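Long-range contact in MSM0271 protein (Mycobacterium smegmatis, PDB 5SUH), which forms trimeric shell building blocks, stacked as a double ring, of a mycobacterial microcompartment and may take part in transport across that shell: residues A[30-42]-A[121-135]. Numbering follows the deposited sequence.
Sequences RTQIRVYLLVEDL and EAILAGTGNRAEDQL
In the first of two circularly permuted BMC domains, strand 32-39, an edge strand of the four-stranded antiparallel sheet within this chain, broken by a classic beta bulge in which R34 and V35 both face E71, meets the end of helix 113-127 and the loop after it. With CG anti to the backbone N (chi1 176°), the Y36 ring extends toward L124, which comes from the opposite direction and sets CD2 over one ring face in a CH-pi contact, 4.1 Å from the centroid and offset toward the rim; A131 CB approaches Y36 CD1 obliquely at 3.9 Å. I33 CD1 touches the same L124 CD2 at 3.8 Å. Past the Schellman motif at G128, N129 ND2 donates to T31 O (3.0 Å) and to T127 OG1, which bonds I123 O, a relay tying strand to helix end. Beside the bulge, the extended chain of Q134 brings OE1 to Y36 N in a nearly straight bond (2.6 Å, 174° at the hydrogen), and L135 N donates to R34 O (2.8 Å). L135 CD1 lies over one face of the R34 guanidinium, whose NE forms a salt bridge with E71. Helix 78-88 packs against I123 and T127, strand 66-73 pairs with 32-39, and T31 touches F141 of a second subunit.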
ATOM      1  N   ARG A  30     -11.895  31.374  16.112  1.00 92.73           N
ATOM      2  CA  ARG A  30     -12.474  30.265  15.355  1.00 95.71           C
ATOM      3  C   ARG A  30     -11.415  29.236  14.900  1.00 92.30           C
ATOM      4  O   ARG A  30     -11.479  28.064  15.280  1.00 88.16           O
ATOM      5  CB  ARG A  30     -13.204  30.798  14.120  1.00 87.99           C
ATOM      6  CG  ARG A  30     -14.284  29.895  13.647  1.00 93.88           C
ATOM      7  CD  ARG A  30     -15.260  29.729  14.805  1.00113.37           C
ATOM      8  NE  ARG A  30     -16.401  28.884  14.481  1.00120.96           N
ATOM      9  CZ  ARG A  30     -16.313  27.593  14.178  1.00115.51           C
ATOM     10  NH1 ARG A  30     -17.412  26.906  13.898  1.00109.45           N
ATOM     11  NH2 ARG A  30     -15.131  26.985  14.169  1.00108.93           N
ATOM     12  N   THR A  31     -10.440  29.692  14.109  1.00 75.95           N
ATOM     13  CA  THR A  31      -9.287  28.877  13.708  1.00 75.54           C
ATOM     14  C   THR A  31      -8.089  28.999  14.662  1.00 75.06           C
ATOM     15  O   THR A  31      -7.470  30.060  14.747  1.00 83.57           O
ATOM     16  CB  THR A  31      -8.816  29.254  12.291  1.00 73.98           C
ATOM     17  OG1 THR A  31      -9.853  28.942  11.353  1.00 88.68           O
ATOM     18  CG2 THR A  31      -7.585  28.481  11.913  1.00 57.87           C
ATOM     19  N   GLN A  32      -7.744  27.913  15.358  1.00 69.38           N
ATOM     20  CA  GLN A  32      -6.628  27.967  16.301  1.00 70.80           C
ATOM     21  C   GLN A  32      -5.286  27.524  15.729  1.00 70.75           C
ATOM     22  O   GLN A  32      -5.148  26.436  15.178  1.00 72.93           O
ATOM     23  CB  GLN A  32      -6.899  27.142  17.555  1.00 78.69           C
ATOM     24  CG  GLN A  32      -5.735  27.311  18.539  1.00110.38           C
ATOM     25  CD  GLN A  32      -5.645  26.244  19.604  1.00127.81           C
ATOM     26  OE1 GLN A  32      -6.659  25.714  20.060  1.00139.91           O
ATOM     27  NE2 GLN A  32      -4.418  25.931  20.020  1.00119.12           N
ATOM     28  N   ILE A  33      -4.287  28.378  15.898  1.00 65.09           N
ATOM     29  CA  ILE A  33      -2.947  28.053  15.476  1.00 62.58           C
ATOM     30  C   ILE A  33      -2.140  27.323  16.556  1.00 57.08           C
ATOM     31  O   ILE A  33      -1.932  27.829  17.649  1.00 58.97           O
ATOM     32  CB  ILE A  33      -2.228  29.315  15.023  1.00 71.63           C
ATOM     33  CG1 ILE A  33      -2.788  29.684  13.639  1.00 78.22           C
ATOM     34  CG2 ILE A  33      -0.736  29.066  14.940  1.00 72.97           C
ATOM     35  CD1 ILE A  33      -2.031  30.752  12.908  1.00 83.97           C
ATOM     36  N   ARG A  34      -1.726  26.105  16.229  1.00 51.49           N
ATOM     37  CA  ARG A  34      -0.960  25.251  17.127  1.00 55.15           C
ATOM     38  C   ARG A  34       0.526  25.510  16.916  1.00 59.18           C
ATOM     39  O   ARG A  34       1.283  25.669  17.875  1.00 51.84           O
ATOM     40  CB  ARG A  34      -1.227  23.774  16.825  1.00 57.77           C
ATOM     41  CG  ARG A  34      -2.671  23.387  16.835  1.00 64.75           C
ATOM     42  CD  ARG A  34      -2.961  22.274  17.765  1.00 66.56           C
ATOM     43  NE  ARG A  34      -1.997  21.187  17.703  1.00 56.59           N
ATOM     44  CZ  ARG A  34      -1.877  20.300  18.690  1.00 61.03           C
ATOM     45  NH1 ARG A  34      -2.656  20.402  19.765  1.00 56.83           N
ATOM     46  NH2 ARG A  34      -0.964  19.347  18.633  1.00 67.64           N
ATOM     47  N   VAL A  35       0.918  25.569  15.639  1.00 44.68           N
ATOM     48  CA  VAL A  35       2.295  25.849  15.240  1.00 46.05           C
ATOM     49  C   VAL A  35       2.315  26.895  14.114  1.00 54.32           C
ATOM     50  O   VAL A  35       1.542  26.781  13.165  1.00 44.96           O
ATOM     51  CB  VAL A  35       3.018  24.581  14.738  1.00 47.53           C
ATOM     52  CG1 VAL A  35       4.437  24.923  14.303  1.00 54.26           C
ATOM     53  CG2 VAL A  35       3.043  23.528  15.787  1.00 42.42           C
ATOM     54  N   TYR A  36       3.171  27.915  14.233  1.00 51.45           N
ATOM     55  CA  TYR A  36       3.379  28.917  13.168  1.00 48.94           C
ATOM     56  C   TYR A  36       4.854  29.320  13.128  1.00 53.35           C
ATOM     57  O   TYR A  36       5.316  30.052  14.009  1.00 71.81           O
ATOM     58  CB  TYR A  36       2.500  30.173  13.387  1.00 49.69           C
ATOM     59  CG  TYR A  36       2.729  31.304  12.384  1.00 52.02           C
ATOM     60  CD1 TYR A  36       3.683  32.307  12.618  1.00 53.95           C
ATOM     61  CD2 TYR A  36       1.989  31.376  11.209  1.00 55.08           C
ATOM     62  CE1 TYR A  36       3.902  33.326  11.692  1.00 53.72           C
ATOM     63  CE2 TYR A  36       2.196  32.399  10.282  1.00 56.92           C
ATOM     64  CZ  TYR A  36       3.143  33.362  10.523  1.00 54.43           C
ATOM     65  OH  TYR A  36       3.313  34.353   9.593  1.00 55.25           O
ATOM     66  N   LEU A  37       5.579  28.897  12.102  1.00 53.70           N
ATOM     67  CA  LEU A  37       7.025  29.104  12.089  1.00 58.22           C
ATOM     68  C   LEU A  37       7.679  29.310  10.736  1.00 59.11           C
ATOM     69  O   LEU A  37       7.444  28.547   9.791  1.00 63.19           O
ATOM     70  CB  LEU A  37       7.730  27.918  12.748  1.00 72.95           C
ATOM     71  CG  LEU A  37       8.380  28.175  14.110  1.00 83.88           C
ATOM     72  CD1 LEU A  37       9.421  27.104  14.375  1.00 79.52           C
ATOM     73  CD2 LEU A  37       8.987  29.586  14.229  1.00 80.35           C
ATOM     74  N   LEU A  38       8.530  30.335  10.670  1.00 63.13           N
ATOM     75  CA  LEU A  38       9.502  30.485   9.586  1.00 62.67           C
ATOM     76  C   LEU A  38      10.740  29.668   9.823  1.00 61.30           C
ATOM     77  O   LEU A  38      11.465  29.869  10.790  1.00 74.54           O
ATOM     78  CB  LEU A  38       9.926  31.932   9.385  1.00 65.96           C
ATOM     79  CG  LEU A  38       9.307  32.648   8.198  1.00 73.05           C
ATOM     80  CD1 LEU A  38       7.828  32.745   8.352  1.00 85.26           C
ATOM     81  CD2 LEU A  38       9.896  34.032   8.181  1.00 78.74           C
ATOM     82  N   VAL A  39      10.968  28.746   8.901  1.00 58.75           N
ATOM     83  CA  VAL A  39      12.172  27.950   8.848  1.00 50.86           C
ATOM     84  C   VAL A  39      13.071  28.499   7.758  1.00 52.30           C
ATOM     85  O   VAL A  39      12.836  28.279   6.579  1.00 57.52           O
ATOM     86  CB  VAL A  39      11.847  26.492   8.581  1.00 50.46           C
ATOM     87  CG1 VAL A  39      13.106  25.690   8.508  1.00 39.79           C
ATOM     88  CG2 VAL A  39      10.868  25.963   9.658  1.00 45.70           C
ATOM     89  N   GLU A  40      14.124  29.202   8.164  1.00 57.89           N
ATOM     90  CA  GLU A  40      14.937  29.954   7.221  1.00 55.08           C
ATOM     91  C   GLU A  40      16.162  29.129   6.782  1.00 60.60           C
ATOM     92  O   GLU A  40      16.709  28.342   7.567  1.00 59.35           O
ATOM     93  CB  GLU A  40      15.317  31.293   7.879  1.00 54.04           C
ATOM     94  CG  GLU A  40      16.294  32.202   7.132  1.00 82.54           C
ATOM     95  CD  GLU A  40      16.651  33.475   7.930  1.00 88.03           C
ATOM     96  OE1 GLU A  40      16.032  33.718   8.988  1.00 87.20           O
ATOM     97  OE2 GLU A  40      17.560  34.222   7.504  1.00 88.98           O
ATOM     98  N   ASP A  41      16.524  29.248   5.501  1.00 57.13           N
ATOM     99  CA  ASP A  41      17.679  28.553   4.906  1.00 49.63           C
ATOM    100  C   ASP A  41      17.680  27.005   5.082  1.00 57.10           C
ATOM    101  O   ASP A  41      18.377  26.491   5.957  1.00 59.08           O
ATOM    102  CB  ASP A  41      18.983  29.153   5.472  1.00 55.38           C
ATOM    103  CG  ASP A  41      20.238  28.619   4.763  1.00 75.87           C
ATOM    104  OD1 ASP A  41      20.173  28.352   3.544  1.00 74.82           O
ATOM    105  OD2 ASP A  41      21.283  28.426   5.430  1.00 83.40           O
ATOM    106  N   LEU A  42      16.937  26.264   4.252  1.00 55.32           N
ATOM    107  CA  LEU A  42      16.856  24.786   4.389  1.00 61.90           C
ATOM    108  C   LEU A  42      18.180  24.041   4.128  1.00 59.42           C
ATOM    109  O   LEU A  42      18.838  24.263   3.113  1.00 57.20           O
ATOM    110  CB  LEU A  42      15.770  24.211   3.461  1.00 51.23           C
ATOM    111  CG  LEU A  42      14.331  24.589   3.845  1.00 49.98           C
ATOM    112  CD1 LEU A  42      13.368  24.138   2.780  1.00 40.08           C
ATOM    113  CD2 LEU A  42      13.942  24.002   5.197  1.00 44.73           C
ATOM    114  N   GLU A 121       1.832  36.330   6.821  1.00 66.40           N
ATOM    115  CA  GLU A 121       1.040  37.442   7.325  1.00 68.05           C
ATOM    116  C   GLU A 121      -0.417  37.399   6.797  1.00 67.27           C
ATOM    117  O   GLU A 121      -1.357  37.731   7.523  1.00 74.44           O
ATOM    118  CB  GLU A 121       1.741  38.756   6.983  1.00 69.10           C
ATOM    119  CG  GLU A 121       3.044  38.937   7.750  1.00 83.15           C
ATOM    120  CD  GLU A 121       3.953  40.023   7.171  1.00107.60           C
ATOM    121  OE1 GLU A 121       3.716  40.484   6.030  1.00114.92           O
ATOM    122  OE2 GLU A 121       4.934  40.395   7.851  1.00113.24           O
ATOM    123  N   ALA A 122      -0.613  36.981   5.553  1.00 60.93           N
ATOM    124  CA  ALA A 122      -1.975  36.861   5.020  1.00 60.28           C
ATOM    125  C   ALA A 122      -2.797  35.856   5.823  1.00 58.95           C
ATOM    126  O   ALA A 122      -3.995  36.039   6.049  1.00 66.06           O
ATOM    127  CB  ALA A 122      -1.944  36.447   3.539  1.00 49.27           C
ATOM    128  N   ILE A 123      -2.132  34.794   6.260  1.00 56.64           N
ATOM    129  CA  ILE A 123      -2.770  33.738   7.040  1.00 57.72           C
ATOM    130  C   ILE A 123      -3.197  34.251   8.417  1.00 67.18           C
ATOM    131  O   ILE A 123      -4.328  34.003   8.875  1.00 57.89           O
ATOM    132  CB  ILE A 123      -1.823  32.542   7.186  1.00 55.40           C
ATOM    133  CG1 ILE A 123      -1.679  31.816   5.835  1.00 50.28           C
ATOM    134  CG2 ILE A 123      -2.330  31.616   8.261  1.00 54.22           C
ATOM    135  CD1 ILE A 123      -0.510  30.810   5.759  1.00 48.62           C
ATOM    136  N   LEU A 124      -2.286  34.988   9.055  1.00 69.72           N
ATOM    137  CA  LEU A 124      -2.548  35.565  10.364  1.00 65.77           C
ATOM    138  C   LEU A 124      -3.681  36.580  10.323  1.00 64.47           C
ATOM    139  O   LEU A 124      -4.609  36.521  11.141  1.00 55.90           O
ATOM    140  CB  LEU A 124      -1.283  36.227  10.916  1.00 63.88           C
ATOM    141  CG  LEU A 124      -0.157  35.270  11.324  1.00 63.41           C
ATOM    142  CD1 LEU A 124       0.993  36.077  11.900  1.00 52.75           C
ATOM    143  CD2 LEU A 124      -0.643  34.198  12.316  1.00 49.46           C
ATOM    144  N   ALA A 125      -3.624  37.480   9.343  1.00 67.73           N
ATOM    145  CA  ALA A 125      -4.640  38.531   9.199  1.00 65.39           C
ATOM    146  C   ALA A 125      -6.015  37.942   8.868  1.00 64.97           C
ATOM    147  O   ALA A 125      -7.014  38.305   9.473  1.00 69.71           O
ATOM    148  CB  ALA A 125      -4.225  39.527   8.129  1.00 54.64           C
ATOM    149  N   GLY A 126      -6.046  37.004   7.928  1.00 60.65           N
ATOM    150  CA  GLY A 126      -7.284  36.388   7.493  1.00 61.57           C
ATOM    151  C   GLY A 126      -7.922  35.431   8.489  1.00 69.02           C
ATOM    152  O   GLY A 126      -9.040  34.973   8.278  1.00 73.66           O
ATOM    153  N   THR A 127      -7.214  35.085   9.557  1.00 72.07           N
ATOM    154  CA  THR A 127      -7.802  34.211  10.575  1.00 69.85           C
ATOM    155  C   THR A 127      -7.917  34.942  11.921  1.00 66.68           C
ATOM    156  O   THR A 127      -8.410  34.382  12.903  1.00 69.29           O
ATOM    157  CB  THR A 127      -7.001  32.917  10.753  1.00 62.56           C
ATOM    158  OG1 THR A 127      -5.643  33.251  11.057  1.00 69.09           O
ATOM    159  CG2 THR A 127      -7.026  32.098   9.488  1.00 59.33           C
ATOM    160  N   GLY A 128      -7.477  36.198  11.954  1.00 61.27           N
ATOM    161  CA  GLY A 128      -7.487  36.983  13.176  1.00 61.07           C
ATOM    162  C   GLY A 128      -6.541  36.420  14.227  1.00 66.54           C
ATOM    163  O   GLY A 128      -6.849  36.449  15.414  1.00 70.18           O
ATOM    164  N   ASN A 129      -5.399  35.883  13.796  1.00 70.51           N
ATOM    165  CA  ASN A 129      -4.410  35.339  14.733  1.00 75.07           C
ATOM    166  C   ASN A 129      -3.072  36.109  14.789  1.00 71.36           C
ATOM    167  O   ASN A 129      -2.755  36.922  13.905  1.00 65.36           O
ATOM    168  CB  ASN A 129      -4.122  33.872  14.400  1.00 69.46           C
ATOM    169  CG  ASN A 129      -5.286  32.959  14.721  1.00 70.07           C
ATOM    170  OD1 ASN A 129      -5.552  32.666  15.873  1.00 69.11           O
ATOM    171  ND2 ASN A 129      -5.940  32.449  13.694  1.00 79.84           N
ATOM    172  N   ARG A 130      -2.274  35.808  15.811  1.00 56.90           N
ATOM    173  CA  ARG A 130      -0.901  36.301  15.910  1.00 60.46           C
ATOM    174  C   ARG A 130       0.088  35.173  16.136  1.00 65.88           C
ATOM    175  O   ARG A 130      -0.292  34.076  16.561  1.00 62.36           O
ATOM    176  CB  ARG A 130      -0.759  37.315  17.049  1.00 61.72           C
ATOM    177  CG  ARG A 130      -1.772  38.415  17.035  1.00 57.48           C
ATOM    178  CD  ARG A 130      -1.755  39.184  18.323  1.00 60.37           C
ATOM    179  NE  ARG A 130      -2.772  40.236  18.289  1.00 73.77           N
ATOM    180  CZ  ARG A 130      -3.139  40.998  19.315  1.00 63.71           C
ATOM    181  NH1 ARG A 130      -2.632  40.811  20.519  1.00 64.77           N
ATOM    182  NH2 ARG A 130      -4.061  41.929  19.130  1.00 68.80           N
ATOM    183  N   ALA A 131       1.361  35.449  15.872  1.00 64.26           N
ATOM    184  CA  ALA A 131       2.394  34.406  15.891  1.00 62.69           C
ATOM    185  C   ALA A 131       2.498  33.781  17.295  1.00 65.34           C
ATOM    186  O   ALA A 131       2.731  32.589  17.450  1.00 76.88           O
ATOM    187  CB  ALA A 131       3.745  34.986  15.466  1.00 49.86           C
ATOM    188  N   GLU A 132       2.287  34.580  18.328  1.00 62.73           N
ATOM    189  CA  GLU A 132       2.505  34.071  19.663  1.00 62.37           C
ATOM    190  C   GLU A 132       1.237  33.406  20.199  1.00 63.39           C
ATOM    191  O   GLU A 132       1.202  32.989  21.351  1.00 66.79           O
ATOM    192  CB  GLU A 132       3.029  35.188  20.595  1.00 54.85           C
ATOM    193  CG  GLU A 132       2.127  36.394  20.852  1.00 79.90           C
ATOM    194  CD  GLU A 132       2.228  37.509  19.800  1.00 94.09           C
ATOM    195  OE1 GLU A 132       2.836  37.307  18.710  1.00 77.95           O
ATOM    196  OE2 GLU A 132       1.727  38.622  20.112  1.00100.17           O
ATOM    197  N   ASP A 133       0.225  33.248  19.342  1.00 67.23           N
ATOM    198  CA  ASP A 133      -0.965  32.460  19.706  1.00 67.06           C
ATOM    199  C   ASP A 133      -0.662  30.947  19.598  1.00 61.32           C
ATOM    200  O   ASP A 133      -1.430  30.137  20.098  1.00 64.81           O
ATOM    201  CB  ASP A 133      -2.162  32.752  18.768  1.00 61.12           C
ATOM    202  CG  ASP A 133      -2.838  34.080  19.018  1.00 71.09           C
ATOM    203  OD1 ASP A 133      -2.772  34.625  20.146  1.00 77.42           O
ATOM    204  OD2 ASP A 133      -3.451  34.579  18.048  1.00 66.59           O
ATOM    205  N   GLN A 134       0.468  30.575  18.994  1.00 50.29           N
ATOM    206  CA  GLN A 134       0.838  29.159  18.890  1.00 57.67           C
ATOM    207  C   GLN A 134       1.182  28.524  20.251  1.00 60.19           C
ATOM    208  O   GLN A 134       1.376  29.229  21.263  1.00 57.49           O
ATOM    209  CB  GLN A 134       2.017  28.957  17.919  1.00 48.67           C
ATOM    210  CG  GLN A 134       3.430  29.187  18.509  1.00 58.95           C
ATOM    211  CD  GLN A 134       4.550  28.976  17.469  1.00 66.43           C
ATOM    212  OE1 GLN A 134       4.392  28.209  16.513  1.00 68.60           O
ATOM    213  NE2 GLN A 134       5.690  29.615  17.682  1.00 71.79           N
ATOM    214  N   LEU A 135       1.235  27.189  20.274  1.00 51.94           N
ATOM    215  CA  LEU A 135       1.685  26.452  21.464  1.00 55.36           C
ATOM    216  C   LEU A 135       3.208  26.445  21.576  1.00 54.50           C
ATOM    217  O   LEU A 135       3.907  26.243  20.578  1.00 53.98           O
ATOM    218  CB  LEU A 135       1.148  25.023  21.433  1.00 50.84           C
ATOM    219  CG  LEU A 135      -0.369  24.863  21.618  1.00 59.41           C
ATOM    220  CD1 LEU A 135      -0.809  23.422  21.365  1.00 59.18           C
ATOM    221  CD2 LEU A 135      -0.718  25.237  23.038  1.00 51.42           C
TER